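Local coordinates for protein KLLA0E08119p (Kluyveromyces lactis, PDB 3VA7) that probably carboxylates urea to urea-1-carboxylate, using a biotin cofactor, ATP and hydrogencarbonate, in the first step of the allophanate route of urea breakdown, at residues A[838-848]-A[901-912]; A[488-496]-A[505-515]. One frame throughout, in Å; residues are numbered along the deposited sequence.

Overall arrangement
The chain is the urea carboxylase part of a longer protein, and both contacts lie near its carboxyltransferase site, where biotin, urea and a sodium ion are bound. Contact 1 falls in the sequence range of subdomains C and D, and its turn supplies Asp845 to the sodium; Glu764, a second ligand, belongs to the range of subdomains A and B, as does 505-515 of contact 2. The centres of the contacts are 27 Å apart and their nearest atoms about 7 Å. In contact 2 the side chain of Tyr492 is about 9 Å from the same sodium, and that of Pro505 about 13 Å from biotin. Helix 786-802, which carries Arg790 of the sodium site, also packs on 505-515.

Contact 1: residues A[838-848]-A[901-912]. With NA (sodium ion), chain K.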
loop_
_atom_site.group_PDB
_atom_site.type_symbol
_atom_site.label_atom_id
_atom_site.label_comp_id
_atom_site.label_asym_id
_atom_site.label_seq_id
_atom_site.Cartn_x
_atom_site.Cartn_y
_atom_site.Cartn_z
ATOM N N VAL A 838 27.950 -22.502 19.858
ATOM C CA VAL A 838 27.043 -22.458 18.780
ATOM C C VAL A 838 26.059 -23.561 19.011
ATOM O O VAL A 838 26.442 -24.711 19.326
ATOM C CB VAL A 838 27.730 -22.666 17.469
ATOM C CG1 VAL A 838 26.729 -22.384 16.340
ATOM C CG2 VAL A 838 28.988 -21.732 17.340
ATOM N N THR A 839 24.778 -23.184 18.911
ATOM C CA THR A 839 23.675 -24.118 19.042
ATOM C C THR A 839 22.840 -24.069 17.782
ATOM O O THR A 839 22.377 -23.015 17.391
ATOM C CB THR A 839 22.850 -23.789 20.257
ATOM O OG1 THR A 839 23.762 -23.598 21.343
ATOM C CG2 THR A 839 21.861 -24.924 20.599
ATOM N N TYR A 840 22.685 -25.233 17.162
ATOM C CA TYR A 840 21.976 -25.409 15.935
ATOM C C TYR A 840 20.631 -26.055 16.268
ATOM O O TYR A 840 20.591 -27.167 16.841
ATOM C CB TYR A 840 22.807 -26.289 14.997
ATOM C CG TYR A 840 24.132 -25.654 14.557
ATOM C CD1 TYR A 840 25.343 -25.888 15.255
ATOM C CD2 TYR A 840 24.174 -24.823 13.443
ATOM C CE1 TYR A 840 26.544 -25.291 14.828
ATOM C CE2 TYR A 840 25.372 -24.255 13.002
ATOM C CZ TYR A 840 26.553 -24.476 13.701
ATOM O OH TYR A 840 27.715 -23.849 13.215
ATOM N N ARG A 841 19.534 -25.344 15.957
ATOM C CA ARG A 841 18.194 -25.864 16.229
ATOM C C ARG A 841 17.375 -26.035 14.953
ATOM O O ARG A 841 17.420 -25.214 14.017
ATOM C CB ARG A 841 17.410 -25.035 17.255
ATOM C CG ARG A 841 18.236 -24.490 18.358
ATOM C CD ARG A 841 17.492 -23.556 19.306
ATOM N NE ARG A 841 17.010 -24.364 20.388
ATOM C CZ ARG A 841 17.510 -24.307 21.594
ATOM N NH1 ARG A 841 18.489 -23.454 21.852
ATOM N NH2 ARG A 841 17.020 -25.099 22.530
ATOM N N GLN A 842 16.687 -27.160 14.913
ATOM C CA GLN A 842 15.838 -27.439 13.831
ATOM C C GLN A 842 14.657 -26.481 13.951
ATOM O O GLN A 842 14.031 -26.411 15.003
ATOM C CB GLN A 842 15.346 -28.868 14.014
ATOM C CG GLN A 842 14.215 -29.259 13.085
ATOM C CD GLN A 842 13.855 -30.722 13.255
ATOM O OE1 GLN A 842 14.025 -31.540 12.338
ATOM N NE2 GLN A 842 13.380 -31.062 14.447
ATOM N N ALA A 843 14.317 -25.786 12.878
ATOM C CA ALA A 843 13.256 -24.776 12.949
ATOM C C ALA A 843 12.364 -24.818 11.734
ATOM O O ALA A 843 12.345 -23.885 10.923
ATOM C CB ALA A 843 13.870 -23.365 13.127
ATOM N N GLY A 844 11.638 -25.903 11.606
ATOM C CA GLY A 844 10.805 -26.104 10.448
ATOM C C GLY A 844 11.477 -26.931 9.374
ATOM O O GLY A 844 12.674 -27.010 9.268
ATOM N N ASP A 845 10.651 -27.618 8.635
ATOM C CA ASP A 845 10.926 -28.227 7.344
ATOM C C ASP A 845 12.015 -27.432 6.479
ATOM O O ASP A 845 12.708 -28.002 5.641
ATOM C CB ASP A 845 9.487 -28.192 6.726
ATOM C CG ASP A 845 9.381 -28.918 5.469
ATOM O OD1 ASP A 845 8.779 -29.978 5.481
ATOM O OD2 ASP A 845 9.860 -28.466 4.394
ATOM N N ARG A 846 12.105 -26.104 6.660
ATOM C CA ARG A 846 12.809 -25.201 5.717
ATOM C C ARG A 846 13.985 -24.412 6.317
ATOM O O ARG A 846 14.594 -23.576 5.629
ATOM C CB ARG A 846 11.851 -24.145 5.132
ATOM C CG ARG A 846 11.040 -24.587 3.929
ATOM C CD ARG A 846 9.998 -23.600 3.546
ATOM N NE ARG A 846 8.943 -23.570 4.558
ATOM C CZ ARG A 846 7.860 -22.786 4.493
ATOM N NH1 ARG A 846 7.679 -21.967 3.452
ATOM N NH2 ARG A 846 6.936 -22.873 5.439
ATOM N N TYR A 847 14.315 -24.641 7.583
ATOM C CA TYR A 847 15.327 -23.796 8.161
ATOM C C TYR A 847 15.981 -24.425 9.331
ATOM O O TYR A 847 15.366 -25.236 10.057
ATOM C CB TYR A 847 14.715 -22.558 8.814
ATOM C CG TYR A 847 13.548 -21.855 8.197
ATOM C CD1 TYR A 847 12.231 -22.408 8.237
ATOM C CD2 TYR A 847 13.746 -20.596 7.652
ATOM C CE1 TYR A 847 11.177 -21.728 7.709
ATOM C CE2 TYR A 847 12.695 -19.877 7.143
ATOM C CZ TYR A 847 11.420 -20.425 7.185
ATOM O OH TYR A 847 10.458 -19.635 6.644
ATOM N N ILE A 848 17.196 -23.937 9.557
ATOM C CA ILE A 848 17.980 -24.270 10.723
ATOM C C ILE A 848 18.266 -22.937 11.401
ATOM O O ILE A 848 18.702 -21.991 10.759
ATOM C CB ILE A 848 19.342 -24.958 10.317
ATOM C CG1 ILE A 848 19.113 -26.362 9.659
ATOM C CG2 ILE A 848 20.292 -25.028 11.471
ATOM C CD1 ILE A 848 20.466 -27.248 9.477
ATOM N N GLN A 901 18.895 -31.364 5.253
ATOM C CA GLN A 901 19.168 -30.871 6.571
ATOM C C GLN A 901 20.563 -31.227 7.060
ATOM O O GLN A 901 21.307 -30.352 7.555
ATOM C CB GLN A 901 18.118 -31.408 7.553
ATOM C CG GLN A 901 17.980 -30.609 8.794
ATOM C CD GLN A 901 17.084 -31.281 9.823
ATOM O OE1 GLN A 901 17.331 -32.425 10.260
ATOM N NE2 GLN A 901 16.034 -30.559 10.244
ATOM N N LYS A 902 20.913 -32.509 6.933
ATOM C CA LYS A 902 22.156 -33.024 7.469
ATOM C C LYS A 902 23.316 -32.349 6.798
ATOM O O LYS A 902 24.243 -31.933 7.484
ATOM C CB LYS A 902 22.250 -34.539 7.299
ATOM C CG LYS A 902 21.543 -35.347 8.393
ATOM C CD LYS A 902 21.802 -36.875 8.195
ATOM C CE LYS A 902 21.006 -37.752 9.227
ATOM N NZ LYS A 902 21.458 -39.196 9.148
ATOM N N ALA A 903 23.233 -32.190 5.477
ATOM C CA ALA A 903 24.291 -31.532 4.696
ATOM C C ALA A 903 24.525 -30.065 5.061
ATOM O O ALA A 903 25.718 -29.611 5.139
ATOM C CB ALA A 903 24.052 -31.676 3.176
ATOM N N LEU A 904 23.413 -29.315 5.252
ATOM C CA LEU A 904 23.504 -27.907 5.594
ATOM C C LEU A 904 24.130 -27.730 7.026
ATOM O O LEU A 904 25.043 -26.901 7.256
ATOM C CB LEU A 904 22.134 -27.271 5.458
ATOM C CG LEU A 904 22.009 -25.918 6.144
ATOM C CD1 LEU A 904 22.863 -24.946 5.383
ATOM C CD2 LEU A 904 20.581 -25.455 6.171
ATOM N N LEU A 905 23.690 -28.573 7.962
ATOM C CA LEU A 905 24.317 -28.627 9.279
ATOM C C LEU A 905 25.858 -28.751 9.196
ATOM O O LEU A 905 26.604 -27.908 9.742
ATOM C CB LEU A 905 23.710 -29.749 10.088
ATOM C CG LEU A 905 24.264 -29.887 11.484
ATOM C CD1 LEU A 905 24.139 -28.558 12.225
ATOM C CD2 LEU A 905 23.547 -31.056 12.264
ATOM N N LYS A 906 26.339 -29.762 8.474
ATOM C CA LYS A 906 27.774 -29.919 8.325
ATOM C C LYS A 906 28.452 -28.734 7.568
ATOM O O LYS A 906 29.495 -28.285 7.994
ATOM C CB LYS A 906 28.109 -31.268 7.685
ATOM C CG LYS A 906 27.578 -32.501 8.418
ATOM C CD LYS A 906 27.895 -33.765 7.633
ATOM C CE LYS A 906 27.218 -35.026 8.145
ATOM N NZ LYS A 906 27.066 -36.007 6.987
ATOM N N CYS A 907 27.908 -28.199 6.482
ATOM C CA CYS A 907 28.656 -27.090 5.918
ATOM C C CYS A 907 28.777 -25.961 6.955
ATOM O O CYS A 907 29.867 -25.304 7.069
ATOM C CB CYS A 907 28.057 -26.552 4.628
ATOM S SG CYS A 907 27.920 -27.755 3.312
ATOM N N LEU A 908 27.682 -25.753 7.705
ATOM C CA LEU A 908 27.614 -24.663 8.633
ATOM C C LEU A 908 28.612 -24.857 9.765
ATOM O O LEU A 908 29.358 -23.908 10.086
ATOM C CB LEU A 908 26.187 -24.419 9.157
ATOM C CG LEU A 908 25.140 -23.960 8.144
ATOM C CD1 LEU A 908 23.778 -23.875 8.748
ATOM C CD2 LEU A 908 25.533 -22.644 7.497
ATOM N N ILE A 909 28.633 -26.054 10.370
ATOM C CA ILE A 909 29.595 -26.347 11.424
ATOM C C ILE A 909 30.981 -26.044 10.873
ATOM O O ILE A 909 31.857 -25.581 11.594
ATOM C CB ILE A 909 29.686 -27.838 11.739
ATOM C CG1 ILE A 909 28.338 -28.466 12.158
ATOM C CG2 ILE A 909 30.893 -28.130 12.679
ATOM C CD1 ILE A 909 27.743 -27.891 13.270
ATOM N N ALA A 910 31.176 -26.296 9.581
ATOM C CA ALA A 910 32.493 -26.215 9.017
ATOM C C ALA A 910 32.859 -24.809 8.632
ATOM O O ALA A 910 33.970 -24.351 8.973
ATOM C CB ALA A 910 32.649 -27.173 7.846
ATOM N N TYR A 911 31.955 -24.103 7.940
ATOM C CA TYR A 911 32.240 -22.689 7.647
ATOM C C TYR A 911 32.430 -21.938 8.982
ATOM O O TYR A 911 33.099 -20.887 9.024
ATOM C CB TYR A 911 31.105 -21.992 6.903
ATOM C CG TYR A 911 30.622 -22.601 5.605
ATOM C CD1 TYR A 911 29.297 -22.408 5.206
ATOM C CD2 TYR A 911 31.482 -23.340 4.763
ATOM C CE1 TYR A 911 28.841 -22.913 4.071
ATOM C CE2 TYR A 911 31.020 -23.868 3.607
ATOM C CZ TYR A 911 29.682 -23.659 3.257
ATOM O OH TYR A 911 29.158 -24.204 2.111
ATOM N N GLU A 912 31.829 -22.458 10.063
ATOM C CA GLU A 912 31.919 -21.758 11.336
ATOM C C GLU A 912 33.350 -21.599 11.788
ATOM O O GLU A 912 33.669 -20.582 12.401
ATOM C CB GLU A 912 31.122 -22.452 12.433
ATOM C CG GLU A 912 31.253 -21.799 13.819
ATOM C CD GLU A 912 30.532 -20.459 13.966
ATOM O OE1 GLU A 912 29.589 -20.186 13.235
ATOM O OE2 GLU A 912 30.899 -19.674 14.849
HETATM NA NA NA K . 10.003 -28.326 2.352
HETATM O O HOH W 1 27.833 -21.797 11.899
HETATM O O HOH W 2 15.537 -28.067 9.455
HETATM O O HOH W 3 10.357 -26.542 0.045
#
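Tyr840 and Ile848 bring the strands of 838-848 against helix 901-912, which runs nearly antiparallel to strand 838-842 (165°, axes 10.8 Å apart). Leu905 CD1 sits over one face of the Tyr840 ring in a CH-pi contact, 4.2 Å from the ring centroid and 28° off its normal. Ile909 CD1 and Leu908 CB approach the same ring obliquely, the latter 3.9 Å from Tyr840 CE2. A leucine in place of Tyr840 would probably take away the face on which Leu905 CD1 lies and open a gap beside Ile909 and Leu908. On the next strand Ile848 meets Leu904 tip to tip, CD1 to CD2 at 3.8 Å; its CG1 lies anti to the carbonyl carbon, and the extended second torsion sends CD1 onward to the helix, 4.1 Å from Leu905 CB.

The direct polar link is a hydrogen bond from Gln901 NE2 to Gln842 OE1, 3.1 Å and almost straight at 174°. It lies in the amide plane of Gln901, while the Gln842 amide gives its NE2 to Cys669 O. A water donates to Leu908 O and to Glu912 OE1, whose carboxylate also pairs with Arg864.

Past Gln842 the chain reverses through a type I turn, Gly844 to Tyr847. This turn of the beta hairpin 838-842/847-852 carries the sodium ligand Asp845, bound through OD2, and helix 901-912 covers one face of the antiparallel sheet inside the carboxyltransferase domain.

Contact 2: residues A[488-496]-A[505-515]; sequences SVQDYPGRT and PSGPMDSYSFR
Arg495 N donates to Pro505 O (2.6 Å, 173° at the hydrogen), in the carbonyl plane and on a lone pair, while Pro505 CA returns a CH contact to Arg495 O at 3.3 Å. Arg495 centres an inverse gamma turn, and a cis peptide bond precedes Pro493. Gly494 and Gly507 both have positive phi; a side chain at either would probably run into the facing carbonyl, Pro505 O or Asp491 O respectively.

Among the side chains, Tyr492 reaches out with CG opposite its backbone N (chi1 177°), and its ring receives Arg515 CD over one face, 3.7 Å from the centroid. The guanidinium lies only 15° from parallel to that ring and forms a salt bridge with Asp797; Pro493 CB covers the other face. Phe514 CE2 touches Tyr492 CB at 3.7 Å, and Gln490 O meets the phenyl edge, 3.4 Å from Phe514 CZ. A water joins Arg495 NH1 to Ser506 OG; the guanidinium also donates to Ser606 O, and Ser506 OG bonds to Asp749.

Asp510 N-caps the helix by accepting from Ser513 N. Strand 488-490 pairs with strand 529-533, on which Pro508 and Phe514 also rest, and helix 511-520 turns Tyr512 and Arg515 onto helix 786-802.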
loop_
_atom_site.group_PDB
_atom_site.type_symbol
_atom_site.label_atom_id
_atom_site.label_comp_id
_atom_site.label_asym_id
_atom_site.label_seq_id
_atom_site.Cartn_x
_atom_site.Cartn_y
_atom_site.Cartn_z
ATOM N N SER A 488 -9.112 -11.044 -1.277
ATOM C CA SER A 488 -7.835 -10.462 -1.714
ATOM C C SER A 488 -7.201 -11.169 -2.900
ATOM O O SER A 488 -7.180 -12.414 -2.953
ATOM C CB SER A 488 -6.809 -10.475 -0.583
ATOM O OG SER A 488 -6.639 -11.751 -0.004
ATOM N N VAL A 489 -6.660 -10.385 -3.835
ATOM C CA VAL A 489 -5.794 -10.924 -4.840
ATOM C C VAL A 489 -4.572 -11.486 -4.172
ATOM O O VAL A 489 -3.969 -10.790 -3.379
ATOM C CB VAL A 489 -5.264 -9.845 -5.730
ATOM C CG1 VAL A 489 -4.283 -10.455 -6.786
ATOM C CG2 VAL A 489 -6.411 -9.091 -6.343
ATOM N N GLN A 490 -4.204 -12.729 -4.490
ATOM C CA GLN A 490 -3.000 -13.370 -3.924
ATOM C C GLN A 490 -2.284 -14.106 -5.016
ATOM O O GLN A 490 -2.942 -14.419 -6.027
ATOM C CB GLN A 490 -3.363 -14.350 -2.804
ATOM C CG GLN A 490 -4.024 -13.706 -1.629
ATOM C CD GLN A 490 -3.068 -12.813 -0.869
ATOM O OE1 GLN A 490 -3.503 -12.020 -0.030
ATOM N NE2 GLN A 490 -1.759 -12.923 -1.160
ATOM N N ASP A 491 -0.976 -14.371 -4.844
ATOM C CA ASP A 491 -0.255 -15.300 -5.727
ATOM C C ASP A 491 0.726 -16.202 -4.995
ATOM O O ASP A 491 0.920 -16.046 -3.797
ATOM C CB ASP A 491 0.402 -14.603 -6.931
ATOM C CG ASP A 491 1.530 -13.634 -6.538
ATOM O OD1 ASP A 491 2.047 -13.718 -5.399
ATOM O OD2 ASP A 491 1.909 -12.785 -7.394
ATOM N N TYR A 492 1.349 -17.153 -5.700
ATOM C CA TYR A 492 2.094 -18.219 -5.036
ATOM C C TYR A 492 3.378 -18.498 -5.751
ATOM O O TYR A 492 3.329 -18.753 -6.968
ATOM C CB TYR A 492 1.289 -19.509 -5.051
ATOM C CG TYR A 492 2.086 -20.609 -4.423
ATOM C CD1 TYR A 492 2.026 -20.818 -3.040
ATOM C CD2 TYR A 492 2.946 -21.412 -5.203
ATOM C CE1 TYR A 492 2.782 -21.795 -2.441
ATOM C CE2 TYR A 492 3.697 -22.429 -4.618
ATOM C CZ TYR A 492 3.610 -22.589 -3.248
ATOM O OH TYR A 492 4.349 -23.534 -2.648
ATOM N N PRO A 493 4.528 -18.549 -5.021
ATOM C CA PRO A 493 4.704 -18.622 -3.567
ATOM C C PRO A 493 4.482 -17.324 -2.790
ATOM O O PRO A 493 4.460 -17.357 -1.559
ATOM C CB PRO A 493 6.152 -19.080 -3.403
ATOM C CG PRO A 493 6.835 -18.654 -4.697
ATOM C CD PRO A 493 5.836 -18.537 -5.736
ATOM N N GLY A 494 4.277 -16.211 -3.474
ATOM C CA GLY A 494 4.007 -14.933 -2.773
ATOM C C GLY A 494 5.228 -14.024 -2.815
ATOM O O GLY A 494 6.071 -14.106 -3.729
ATOM N N ARG A 495 5.329 -13.155 -1.815
ATOM C CA ARG A 495 6.348 -12.110 -1.814
ATOM C C ARG A 495 7.537 -12.717 -1.155
ATOM O O ARG A 495 7.797 -12.451 0.018
ATOM C CB ARG A 495 5.843 -10.884 -1.019
ATOM C CG ARG A 495 6.664 -9.615 -1.170
ATOM C CD ARG A 495 5.828 -8.381 -0.918
ATOM N NE ARG A 495 5.031 -8.007 -2.071
ATOM C CZ ARG A 495 3.692 -8.057 -2.100
ATOM N NH1 ARG A 495 3.003 -8.455 -1.035
ATOM N NH2 ARG A 495 3.031 -7.728 -3.214
ATOM N N THR A 496 8.263 -13.561 -1.878
ATOM C CA THR A 496 9.425 -14.225 -1.249
ATOM C C THR A 496 10.641 -13.343 -1.510
ATOM O O THR A 496 10.599 -12.499 -2.398
ATOM C CB THR A 496 9.698 -15.656 -1.827
ATOM O OG1 THR A 496 9.982 -15.533 -3.226
ATOM C CG2 THR A 496 8.500 -16.586 -1.669
ATOM N N PRO A 505 5.626 -13.292 3.073
ATOM C CA PRO A 505 5.311 -13.714 1.728
ATOM C C PRO A 505 3.884 -13.343 1.339
ATOM O O PRO A 505 3.615 -13.126 0.165
ATOM C CB PRO A 505 5.449 -15.251 1.799
ATOM C CG PRO A 505 5.307 -15.568 3.201
ATOM C CD PRO A 505 5.919 -14.449 3.935
ATOM N N SER A 506 2.986 -13.307 2.308
ATOM C CA SER A 506 1.575 -13.148 1.974
ATOM C C SER A 506 1.157 -14.312 1.073
ATOM O O SER A 506 1.500 -15.401 1.357
ATOM C CB SER A 506 1.308 -11.760 1.340
ATOM O OG SER A 506 1.392 -10.790 2.361
ATOM N N GLY A 507 0.478 -14.095 -0.031
ATOM C CA GLY A 507 -0.016 -15.210 -0.787
ATOM C C GLY A 507 -1.118 -15.912 -0.029
ATOM O O GLY A 507 -1.524 -15.445 1.056
ATOM N N PRO A 508 -1.595 -17.046 -0.568
ATOM C CA PRO A 508 -2.727 -17.753 0.031
ATOM C C PRO A 508 -2.324 -18.403 1.323
ATOM O O PRO A 508 -1.226 -18.985 1.487
ATOM C CB PRO A 508 -3.022 -18.872 -0.950
ATOM C CG PRO A 508 -1.668 -19.133 -1.619
ATOM C CD PRO A 508 -0.956 -17.800 -1.663
ATOM N N MET A 509 -3.259 -18.330 2.235
ATOM C CA MET A 509 -3.151 -18.940 3.527
ATOM C C MET A 509 -3.249 -20.476 3.491
ATOM O O MET A 509 -2.753 -21.146 4.401
ATOM C CB MET A 509 -4.308 -18.350 4.301
ATOM C CG MET A 509 -4.216 -18.507 5.722
ATOM S SD MET A 509 -3.121 -17.301 6.411
ATOM C CE MET A 509 -3.782 -17.464 8.106
ATOM N N ASP A 510 -3.961 -21.023 2.490
ATOM C CA ASP A 510 -4.021 -22.468 2.260
ATOM C C ASP A 510 -3.491 -22.580 0.861
ATOM O O ASP A 510 -4.227 -22.364 -0.117
ATOM C CB ASP A 510 -5.463 -23.030 2.409
ATOM C CG ASP A 510 -5.747 -24.346 1.560
ATOM O OD1 ASP A 510 -6.938 -24.798 1.480
ATOM O OD2 ASP A 510 -4.813 -24.933 0.963
ATOM N N SER A 511 -2.211 -22.913 0.753
ATOM C CA SER A 511 -1.589 -22.865 -0.560
ATOM C C SER A 511 -1.958 -23.987 -1.478
ATOM O O SER A 511 -1.883 -23.794 -2.707
ATOM C CB SER A 511 -0.067 -22.657 -0.529
ATOM O OG SER A 511 0.679 -23.815 -0.274
ATOM N N TYR A 512 -2.392 -25.122 -0.934
ATOM C CA TYR A 512 -2.770 -26.288 -1.794
ATOM C C TYR A 512 -4.039 -26.065 -2.660
ATOM O O TYR A 512 -4.002 -26.182 -3.914
ATOM C CB TYR A 512 -2.818 -27.619 -0.991
ATOM C CG TYR A 512 -2.819 -28.830 -1.886
ATOM C CD1 TYR A 512 -1.784 -29.050 -2.792
ATOM C CD2 TYR A 512 -3.887 -29.718 -1.888
ATOM C CE1 TYR A 512 -1.803 -30.124 -3.645
ATOM C CE2 TYR A 512 -3.920 -30.798 -2.761
ATOM C CZ TYR A 512 -2.881 -30.996 -3.629
ATOM O OH TYR A 512 -2.907 -32.059 -4.491
ATOM N N SER A 513 -5.137 -25.721 -2.002
ATOM C CA SER A 513 -6.358 -25.354 -2.689
ATOM C C SER A 513 -6.108 -24.246 -3.691
ATOM O O SER A 513 -6.696 -24.243 -4.801
ATOM C CB SER A 513 -7.425 -24.889 -1.697
ATOM O OG SER A 513 -7.642 -25.761 -0.575
ATOM N N PHE A 514 -5.234 -23.294 -3.324
ATOM C CA PHE A 514 -5.002 -22.138 -4.183
ATOM C C PHE A 514 -4.443 -22.663 -5.503
ATOM O O PHE A 514 -4.866 -22.250 -6.587
ATOM C CB PHE A 514 -4.037 -21.141 -3.538
ATOM C CG PHE A 514 -3.640 -19.989 -4.456
ATOM C CD1 PHE A 514 -4.304 -18.775 -4.396
ATOM C CD2 PHE A 514 -2.580 -20.133 -5.376
ATOM C CE1 PHE A 514 -3.937 -17.717 -5.275
ATOM C CE2 PHE A 514 -2.195 -19.085 -6.272
ATOM C CZ PHE A 514 -2.877 -17.859 -6.208
ATOM N N ARG A 515 -3.482 -23.582 -5.402
ATOM C CA ARG A 515 -2.783 -24.055 -6.587
ATOM C C ARG A 515 -3.639 -25.043 -7.351
ATOM O O ARG A 515 -3.584 -25.105 -8.565
ATOM C CB ARG A 515 -1.458 -24.687 -6.220
ATOM C CG ARG A 515 -0.539 -23.759 -5.454
ATOM C CD ARG A 515 0.862 -24.109 -5.717
ATOM N NE ARG A 515 1.354 -25.179 -4.881
ATOM C CZ ARG A 515 2.331 -26.029 -5.255
ATOM N NH1 ARG A 515 2.905 -25.953 -6.474
ATOM N NH2 ARG A 515 2.704 -26.985 -4.417
HETATM O O HOH W 4 3.770 -9.408 1.635
#